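Long-range contacts in protein Bug27 (PDB 2QPQ), which probably binds a small solute in the periplasm as a Venus-flytrap receptor of the Bug family of solute-binding proteins: residues P6-L10 against L37-A41; G48-N52 against N78-F82; S67-S73 against Q228-V234; L169-L173 against F190-L196. All blocks are in the same frame, centred on the assembly; numbering follows the deposited sequence.

Interaction 1. Residues P6-L10 against L37-A41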
# COMPACT_ATOMS: atom_id res chain seq x y z
N PRO A 6 -1.59 15.24 -24.76
CA PRO A 6 -0.25 15.40 -24.14
C PRO A 6 0.82 16.14 -25.01
O PRO A 6 1.33 15.55 -25.95
CB PRO A 6 0.16 13.94 -23.80
CG PRO A 6 -1.04 13.05 -24.13
CD PRO A 6 -1.96 13.84 -25.04
N ASN A 7 1.19 17.38 -24.68
CA ASN A 7 2.07 18.24 -25.53
C ASN A 7 3.37 18.80 -24.88
O ASN A 7 4.14 19.58 -25.50
CB ASN A 7 1.26 19.39 -26.16
CG ASN A 7 0.70 20.39 -25.13
OD1 ASN A 7 1.24 20.56 -24.03
ND2 ASN A 7 -0.37 21.07 -25.52
N LYS A 8 3.56 18.45 -23.61
CA LYS A 8 4.80 18.66 -22.90
C LYS A 8 4.92 17.41 -22.02
O LYS A 8 4.00 16.56 -22.01
CB LYS A 8 4.75 19.96 -22.06
CG LYS A 8 3.70 19.94 -20.96
CD LYS A 8 3.52 21.30 -20.29
CE LYS A 8 2.68 21.15 -19.04
NZ LYS A 8 2.19 22.48 -18.55
N PRO A 9 6.07 17.25 -21.31
CA PRO A 9 6.21 16.10 -20.42
C PRO A 9 5.07 16.04 -19.40
O PRO A 9 4.52 17.07 -19.04
CB PRO A 9 7.53 16.38 -19.69
CG PRO A 9 8.32 17.25 -20.64
CD PRO A 9 7.28 18.10 -21.34
N LEU A 10 4.71 14.83 -18.99
CA LEU A 10 3.94 14.63 -17.77
C LEU A 10 4.91 14.69 -16.58
O LEU A 10 6.11 14.47 -16.72
CB LEU A 10 3.17 13.30 -17.78
CG LEU A 10 1.87 13.07 -18.54
CD1 LEU A 10 1.70 13.82 -19.83
CD2 LEU A 10 1.69 11.56 -18.73
N LEU A 37 2.64 7.84 -26.68
CA LEU A 37 2.28 9.29 -26.60
C LEU A 37 3.40 10.40 -26.60
O LEU A 37 3.08 11.57 -26.57
CB LEU A 37 1.16 9.56 -25.55
CG LEU A 37 0.73 8.58 -24.44
CD1 LEU A 37 -0.10 9.26 -23.36
CD2 LEU A 37 -0.07 7.40 -25.02
N GLY A 38 4.67 10.03 -26.67
CA GLY A 38 5.71 10.91 -27.24
C GLY A 38 6.32 12.09 -26.49
O GLY A 38 6.95 12.98 -27.10
N GLN A 39 6.16 12.09 -25.16
CA GLN A 39 6.78 13.08 -24.28
C GLN A 39 7.22 12.33 -23.03
O GLN A 39 6.65 11.29 -22.70
CB GLN A 39 5.78 14.19 -23.93
CG GLN A 39 5.37 15.12 -25.11
CD GLN A 39 6.34 16.28 -25.33
OE1 GLN A 39 7.10 16.64 -24.44
NE2 GLN A 39 6.30 16.88 -26.52
N THR A 40 8.25 12.85 -22.36
CA THR A 40 8.80 12.23 -21.17
C THR A 40 7.78 12.33 -20.06
O THR A 40 7.27 13.43 -19.78
CB THR A 40 10.07 12.98 -20.66
OG1 THR A 40 10.96 13.25 -21.76
CG2 THR A 40 10.80 12.16 -19.59
N ALA A 41 7.43 11.20 -19.47
CA ALA A 41 6.73 11.19 -18.21
C ALA A 41 7.83 11.26 -17.17
O ALA A 41 8.39 10.21 -16.79
CB ALA A 41 5.94 9.91 -18.08

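Interaction 2. Residues G48-N52 against N78-F82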
# COMPACT_ATOMS: atom_id res chain seq x y z
N GLY A 48 8.00 13.46 1.47
CA GLY A 48 7.86 14.08 2.80
C GLY A 48 6.49 13.91 3.41
O GLY A 48 5.47 14.00 2.69
N ALA A 49 6.49 13.65 4.72
CA ALA A 49 5.29 13.57 5.57
C ALA A 49 4.33 12.52 5.01
O ALA A 49 3.15 12.82 4.76
CB ALA A 49 4.60 14.93 5.67
N SER A 50 4.84 11.31 4.82
CA SER A 50 4.05 10.17 4.34
C SER A 50 3.32 10.43 3.01
O SER A 50 2.29 9.85 2.74
CB SER A 50 3.06 9.72 5.42
OG SER A 50 3.76 9.46 6.63
N GLY A 51 3.89 11.30 2.18
CA GLY A 51 3.33 11.58 0.88
C GLY A 51 2.58 12.91 0.86
O GLY A 51 2.13 13.35 -0.19
N ASN A 52 2.44 13.56 2.01
CA ASN A 52 1.64 14.81 2.06
C ASN A 52 2.29 15.95 1.28
O ASN A 52 1.60 16.82 0.72
CB ASN A 52 1.38 15.22 3.51
CG ASN A 52 0.42 14.31 4.20
OD1 ASN A 52 -0.37 13.61 3.57
ND2 ASN A 52 0.43 14.33 5.52
N ASN A 78 -3.78 8.76 5.60
CA ASN A 78 -3.30 10.05 6.08
C ASN A 78 -4.33 11.02 6.66
O ASN A 78 -4.01 11.70 7.65
CB ASN A 78 -2.45 10.74 4.99
CG ASN A 78 -1.09 10.09 4.81
OD1 ASN A 78 -0.37 10.41 3.86
ND2 ASN A 78 -0.72 9.20 5.69
N PRO A 79 -5.54 11.13 6.06
CA PRO A 79 -6.49 12.07 6.62
C PRO A 79 -6.83 11.77 8.09
O PRO A 79 -7.04 12.71 8.83
CB PRO A 79 -7.71 11.96 5.68
CG PRO A 79 -7.07 11.49 4.36
CD PRO A 79 -6.10 10.49 4.85
N GLY A 80 -6.85 10.49 8.50
CA GLY A 80 -7.20 10.13 9.87
C GLY A 80 -6.06 10.32 10.86
O GLY A 80 -6.32 10.47 12.06
N VAL A 81 -4.81 10.37 10.40
CA VAL A 81 -3.64 10.34 11.28
C VAL A 81 -2.81 11.62 11.28
O VAL A 81 -1.86 11.74 12.08
CB VAL A 81 -2.69 9.12 10.98
CG1 VAL A 81 -3.44 7.78 11.19
CG2 VAL A 81 -2.06 9.21 9.56
N PHE A 82 -3.13 12.55 10.38
CA PHE A 82 -2.54 13.86 10.43
C PHE A 82 -3.52 14.85 11.01
O PHE A 82 -4.67 14.85 10.61
CB PHE A 82 -2.01 14.30 9.05
CG PHE A 82 -0.74 13.60 8.68
CD1 PHE A 82 -0.78 12.33 8.11
CD2 PHE A 82 0.49 14.21 8.93
CE1 PHE A 82 0.40 11.67 7.79
CE2 PHE A 82 1.67 13.59 8.63
CZ PHE A 82 1.64 12.30 8.05

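Interaction 3. Residues S67-S73 against Q228-V234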
# COMPACT_ATOMS: atom_id res chain seq x y z
N SER A 67 0.07 16.81 -14.49
CA SER A 67 0.59 16.63 -13.13
C SER A 67 -0.22 15.51 -12.50
O SER A 67 -1.45 15.60 -12.35
CB SER A 67 0.46 17.90 -12.28
OG SER A 67 1.14 18.99 -12.89
N LEU A 68 0.49 14.46 -12.10
CA LEU A 68 -0.17 13.29 -11.53
C LEU A 68 0.51 12.94 -10.21
O LEU A 68 1.67 13.29 -9.99
CB LEU A 68 -0.10 12.10 -12.48
CG LEU A 68 -0.81 12.19 -13.83
CD1 LEU A 68 0.18 12.75 -14.83
CD2 LEU A 68 -1.22 10.76 -14.26
N LEU A 69 -0.22 12.26 -9.35
CA LEU A 69 0.28 11.84 -8.05
C LEU A 69 0.23 10.33 -8.00
O LEU A 69 -0.83 9.75 -8.18
CB LEU A 69 -0.59 12.43 -6.93
CG LEU A 69 0.02 12.18 -5.54
CD1 LEU A 69 1.29 13.05 -5.31
CD2 LEU A 69 -1.07 12.45 -4.48
N MET A 70 1.39 9.70 -7.83
CA MET A 70 1.41 8.24 -7.65
C MET A 70 1.21 7.92 -6.17
O MET A 70 2.00 8.35 -5.34
CB MET A 70 2.74 7.61 -8.12
CG MET A 70 2.64 6.07 -8.01
SD MET A 70 1.93 5.37 -9.55
CE MET A 70 1.52 3.73 -9.01
N VAL A 71 0.15 7.19 -5.86
CA VAL A 71 -0.28 6.93 -4.48
C VAL A 71 -0.36 5.44 -4.18
O VAL A 71 -0.53 4.58 -5.07
CB VAL A 71 -1.69 7.61 -4.14
CG1 VAL A 71 -1.58 9.14 -4.21
CG2 VAL A 71 -2.87 7.11 -5.11
N ASN A 72 -0.31 5.13 -2.89
CA ASN A 72 -0.81 3.86 -2.44
C ASN A 72 -1.84 4.11 -1.32
O ASN A 72 -2.16 5.27 -1.02
CB ASN A 72 0.33 2.93 -2.00
CG ASN A 72 1.16 3.52 -0.87
OD1 ASN A 72 2.34 3.82 -1.05
ND2 ASN A 72 0.57 3.66 0.28
N SER A 73 -2.36 3.04 -0.74
CA SER A 73 -3.35 3.13 0.35
C SER A 73 -3.02 4.11 1.47
O SER A 73 -3.93 4.69 2.06
CB SER A 73 -3.63 1.73 0.91
OG SER A 73 -4.31 0.99 -0.06
N GLN A 228 -3.46 -3.32 -0.15
CA GLN A 228 -2.94 -2.02 -0.55
C GLN A 228 -3.02 -1.83 -2.06
O GLN A 228 -2.50 -2.62 -2.82
CB GLN A 228 -1.50 -1.88 -0.09
CG GLN A 228 -0.76 -0.60 -0.50
CD GLN A 228 0.56 -0.51 0.24
OE1 GLN A 228 0.58 -0.65 1.45
NE2 GLN A 228 1.65 -0.35 -0.47
N TRP A 229 -3.67 -0.76 -2.48
CA TRP A 229 -3.75 -0.35 -3.89
C TRP A 229 -2.68 0.66 -4.19
O TRP A 229 -2.07 1.25 -3.26
CB TRP A 229 -5.15 0.21 -4.24
CG TRP A 229 -5.84 1.11 -3.20
CD1 TRP A 229 -6.88 0.75 -2.39
CD2 TRP A 229 -5.60 2.51 -2.94
NE1 TRP A 229 -7.28 1.82 -1.63
CE2 TRP A 229 -6.51 2.91 -1.94
CE3 TRP A 229 -4.68 3.46 -3.43
CZ2 TRP A 229 -6.57 4.24 -1.42
CZ3 TRP A 229 -4.73 4.80 -2.89
CH2 TRP A 229 -5.67 5.15 -1.88
N HIS A 230 -2.46 0.86 -5.48
CA HIS A 230 -1.38 1.69 -6.01
C HIS A 230 -1.95 2.28 -7.28
O HIS A 230 -2.37 1.55 -8.18
CB HIS A 230 -0.14 0.87 -6.39
CG HIS A 230 0.42 0.05 -5.27
ND1 HIS A 230 -0.11 -1.17 -4.92
CD2 HIS A 230 1.47 0.27 -4.45
CE1 HIS A 230 0.56 -1.65 -3.88
NE2 HIS A 230 1.54 -0.81 -3.59
N GLY A 231 -1.98 3.61 -7.35
CA GLY A 231 -2.55 4.21 -8.53
C GLY A 231 -2.15 5.63 -8.67
O GLY A 231 -1.26 6.11 -7.94
N LEU A 232 -2.82 6.29 -9.63
CA LEU A 232 -2.52 7.63 -10.01
C LEU A 232 -3.77 8.48 -9.82
O LEU A 232 -4.89 8.06 -10.21
CB LEU A 232 -2.04 7.67 -11.50
CG LEU A 232 -0.60 7.10 -11.65
CD1 LEU A 232 -0.28 6.65 -13.06
CD2 LEU A 232 0.46 8.12 -11.20
N LEU A 233 -3.54 9.65 -9.23
CA LEU A 233 -4.56 10.71 -9.09
C LEU A 233 -4.12 11.95 -9.84
O LEU A 233 -2.92 12.08 -10.17
CB LEU A 233 -4.78 11.08 -7.60
CG LEU A 233 -4.85 9.98 -6.55
CD1 LEU A 233 -5.03 10.52 -5.11
CD2 LEU A 233 -6.02 8.99 -6.88
N VAL A 234 -5.06 12.88 -10.06
CA VAL A 234 -4.78 14.17 -10.70
C VAL A 234 -5.48 15.22 -9.85
O VAL A 234 -6.22 14.87 -8.93
CB VAL A 234 -5.30 14.24 -12.16
CG1 VAL A 234 -4.27 13.47 -13.15
CG2 VAL A 234 -6.78 13.70 -12.26

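Interaction 4. Residues L169-L173 against F190-L196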
# COMPACT_ATOMS: atom_id res chain seq x y z
N LEU A 169 12.13 -6.22 7.59
CA LEU A 169 12.56 -7.54 7.21
C LEU A 169 13.93 -7.94 7.77
O LEU A 169 14.09 -9.08 8.20
CB LEU A 169 12.55 -7.66 5.69
CG LEU A 169 11.16 -7.87 5.06
CD1 LEU A 169 11.26 -7.58 3.53
CD2 LEU A 169 10.67 -9.26 5.34
N ASN A 170 14.92 -7.03 7.77
CA ASN A 170 16.19 -7.32 8.40
C ASN A 170 16.07 -7.76 9.84
O ASN A 170 16.76 -8.70 10.27
CB ASN A 170 17.15 -6.12 8.30
CG ASN A 170 17.66 -5.94 6.91
OD1 ASN A 170 17.50 -6.84 6.06
ND2 ASN A 170 18.27 -4.80 6.65
N ASP A 171 15.21 -7.10 10.60
CA ASP A 171 15.07 -7.48 12.02
C ASP A 171 14.30 -8.80 12.26
O ASP A 171 14.56 -9.53 13.25
CB ASP A 171 14.41 -6.39 12.84
CG ASP A 171 15.41 -5.49 13.54
OD1 ASP A 171 16.61 -5.48 13.19
OD2 ASP A 171 14.98 -4.76 14.44
N VAL A 172 13.33 -9.10 11.40
CA VAL A 172 12.67 -10.40 11.51
C VAL A 172 13.60 -11.50 10.98
O VAL A 172 13.70 -12.56 11.58
CB VAL A 172 11.20 -10.39 10.96
CG1 VAL A 172 11.16 -10.09 9.51
CG2 VAL A 172 10.48 -11.73 11.25
N LEU A 173 14.30 -11.23 9.88
CA LEU A 173 15.32 -12.13 9.36
C LEU A 173 16.39 -12.51 10.37
O LEU A 173 16.84 -13.66 10.36
CB LEU A 173 15.97 -11.60 8.09
CG LEU A 173 15.14 -11.66 6.80
CD1 LEU A 173 15.81 -10.79 5.73
CD2 LEU A 173 14.94 -13.11 6.31
N PHE A 190 12.04 -14.12 0.56
CA PHE A 190 12.55 -14.69 1.81
C PHE A 190 11.74 -15.87 2.28
O PHE A 190 12.28 -16.83 2.87
CB PHE A 190 12.64 -13.60 2.90
CG PHE A 190 13.51 -12.47 2.49
CD1 PHE A 190 14.90 -12.61 2.54
CD2 PHE A 190 12.97 -11.31 1.98
CE1 PHE A 190 15.73 -11.58 2.12
CE2 PHE A 190 13.79 -10.26 1.57
CZ PHE A 190 15.16 -10.40 1.63
N ILE A 191 10.44 -15.79 2.01
CA ILE A 191 9.51 -16.84 2.36
C ILE A 191 9.82 -18.07 1.48
O ILE A 191 9.98 -19.17 2.01
CB ILE A 191 8.06 -16.41 2.20
CG1 ILE A 191 7.72 -15.31 3.21
CG2 ILE A 191 7.10 -17.63 2.41
CD1 ILE A 191 6.39 -14.65 2.94
N LYS A 192 10.00 -17.86 0.18
CA LYS A 192 10.40 -18.97 -0.74
C LYS A 192 11.73 -19.63 -0.34
O LYS A 192 11.87 -20.88 -0.39
CB LYS A 192 10.50 -18.47 -2.18
CG LYS A 192 9.23 -17.84 -2.74
CD LYS A 192 8.12 -18.84 -2.99
CE LYS A 192 7.04 -18.30 -3.93
NZ LYS A 192 5.95 -19.32 -4.16
N ALA A 193 12.70 -18.79 0.03
CA ALA A 193 14.01 -19.21 0.53
C ALA A 193 13.95 -19.94 1.89
O ALA A 193 14.95 -20.52 2.33
CB ALA A 193 14.94 -18.02 0.62
N GLY A 194 12.79 -19.91 2.53
CA GLY A 194 12.59 -20.48 3.86
C GLY A 194 13.31 -19.74 4.98
O GLY A 194 13.56 -20.29 6.07
N LYS A 195 13.66 -18.48 4.73
CA LYS A 195 14.27 -17.66 5.77
C LYS A 195 13.20 -17.05 6.67
O LYS A 195 13.46 -16.68 7.81
CB LYS A 195 15.15 -16.58 5.13
CG LYS A 195 16.35 -17.19 4.39
CD LYS A 195 17.40 -16.17 4.06
CE LYS A 195 18.78 -16.83 3.95
NZ LYS A 195 19.89 -16.09 4.72
N LEU A 196 11.99 -16.93 6.13
CA LEU A 196 10.83 -16.47 6.90
C LEU A 196 9.70 -17.44 6.67
O LEU A 196 9.63 -18.09 5.63
CB LEU A 196 10.33 -15.10 6.39
CG LEU A 196 11.33 -13.94 6.54
CD1 LEU A 196 10.86 -12.75 5.77
CD2 LEU A 196 11.51 -13.56 8.04

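Interaction 1. Residues P6-L10 against L37-A41
Pro6 sets its ring against the side chain of Leu37 at the outer end of a beta-alpha-beta crossover, in which strand 10-14 leads through helix 21-35 to the parallel strand 41-45. The touch is between Pro6 CG and Leu37 CD1, 4.0 Å apart, with the two side chains meeting at a slant. Asn7 and Lys8 turn their side chains away and offer mainly backbone, over which Gln39 is folded. A bend in the Gln39 chain (chi2 -86°) lays it along the peptides, so that Gln39 CB lies 3.5 Å from Lys8 O. At its far end, Gln39 OE1 comes within 3.3 Å of Lys8 C. It also sits near Pro9 N, which has no hydrogen to give. Pro9 lies against the next carbonyl, that of Thr40. That same Thr40 oxygen takes a weak hydrogen bond from the following residue, Leu10 N to Thr40 O, 3.0 Å, strongly bent at the hydrogen (120°). Here the loops become strands: Leu10 and Ala41 form a parallel bridge, continued by backbone bonding of Leu10 with Val42. Both are buried, and Leu10 packs further on Leu33 and Tyr66. Their side chains leave the sheet on the same face, where Leu10 CB and Ala41 CB are 4.4 Å apart.

Interaction 2. Residues G48-N52 against N78-F82
The turn entering helix 52-59, with Gly51 at the N-cap, meets the C-terminal end of helix 74-81 through Ala49, Ser50 and Asn52 on one side and Asn78 and Phe82 on the other. The Phe82 ring is the centre of the contact. The amide end of Asn52 stands steeply over the centre of one face of this ring, the amide and ring planes 72° apart. Ser50 OG approaches the ring edge near its plane, 3.8 Å from Phe82 CZ. Ala49 adds an apolar touch, its CB 4.4 Å from Phe82 CE2. With CG of Phe82 anti to its own carbonyl carbon (chi1 -75°), the ring is turned back toward the 48-52 turn. At its edge it also has Asn78 O, an oxygen that accepts from both Val81 N and Phe82 N in the last turn. In the alpha/beta domain these two helices follow strands 41-45 and 67-72 of one sheet, and the contact joins the start of helix 52-59 to the end of helix 74-81. The turn itself is shaped by Ala49, Ser50 and Gly51, all with positive phi, and is tied by Asn52 N to Ala49 O, 2.9 Å. Asn52 packs also on Leu85 and Phe87, and Phe82 on Asp301. Between the two buried asparagines the amide planes are 75° apart. The amide end of Asn78 reaches the turn and comes within 2.9 Å of Ser50 O.

Interaction 3. Residues S67-S73 against Q228-V234
Gln228 stacks its amide on that of Asn72, the planes 24° apart, where strand 227-235 begins its antiparallel pairing with strand 67-72. Its polar end is bonded further out to Gln142 and, through NE2, to a bound citrate, probably from the crystallisation liquor. Trp229 N donates to Ser73 OG, 3.1 Å away, and Trp229 O accepts a weak bond from Ser73 N. Ser73 lies over one face of the indole, with CA 3.6 Å from the centroid of the six-membered ring in a CH-pi contact; the indole NE1 of Trp229 is hydrogen-bonded to Asp285. His230 faces Asn72 in a non-hydrogen-bonded pair, with ND1 bound to Ala100 O. Gly231 and Val71 form a hydrogen-bonded pair, Val71 N to Gly231 O being 2.7 Å and nearly straight at 177°. Leu232 then crosses Met70, CD2 to SD 3.5 Å. Leu233, paired with Leu69 by two backbone bonds, meets Val71 at about a right angle, CG to CG2 3.8 Å. Val234 lies alongside Leu68, pointing the same way, CG1 to CG 3.8 Å. Polar groups thus gather at the citrate end, perhaps marking a ligand pocket, while buried backbone bonds and apolar packing hold the far end.

Interaction 4. Residues L169-L173 against F190-L196
Leu169, Val172 and Leu173 of helix 165-173 pack on Phe190 and Leu196, which stand at the end of helix 184-192 and the start of strand 196-201. No hydrogen bond crosses this contact. The aliphatic part centres on Leu196, whose two methyl branches are shared out: CD1 meets Leu169 CD2 at 3.5 Å, and CD2 fits against both methyls of Val172, 3.8 Å from CG1. A third neighbour comes to the branch point, Leu173 CD2 lying 3.7 Å from Leu196 CG. In each of these pairs the side chains cross at about a right angle, and the same Leu173 methyl also rests on the CB of Lys195.

The aromatic part is a CH-pi contact. Leu173 CD1 sits over one face of Phe190, offset toward the rim, 4.0 Å from the ring centroid and 25° off the ring normal. Leu173 can serve both partners because CG is anti to its carbonyl carbon (chi1 -74°): CD1 lies over the face, while CD2 reaches Leu196 and Lys195 and also touches the CB, CG and CD1 side of Phe190. Leu169 CD1 is a looser neighbour of the ring, 4.2 Å from Phe190 CE2.

Backbone bonds shape the second segment from within. Gly194, with positive phi, closes helix 184-192 in a Schellman motif, in which Lys195 N reaches back to Phe190 O at 2.8 Å and Gly194 N to Ile191 O. This reversal brings Phe190 and Leu196 to the same helix. Beyond them lies strand 93-109, where Val172 rests on Pro109 and Ile191 on Val107, while Lys195 bonds through its backbone to Ala110.

How the interactions relate
Interactions 1, 2 and 3 gather about the part of the mixed sheet holding strands 10-14, 41-45, 67-72 and 227-235, whereas interaction 4 lies across the chain's centre, about 29 Å between centres from interaction 3. Strand 93-109, which pairs with both 227-235 and 196-201, links the two ends. Interaction 1 closes first along the chain and touches interaction 3 through Leu10 CG and Leu68 CD1, 4.1 Å apart, as strand 10-14 lies beside strand 67-72. Interactions 2 and 3 alternate in sequence. Interaction 4 is nested in the long excursion closed by interaction 3. The chain thus goes out to a second region and returns through strand 227-235, consistent with the two-lobed Venus-flytrap fold.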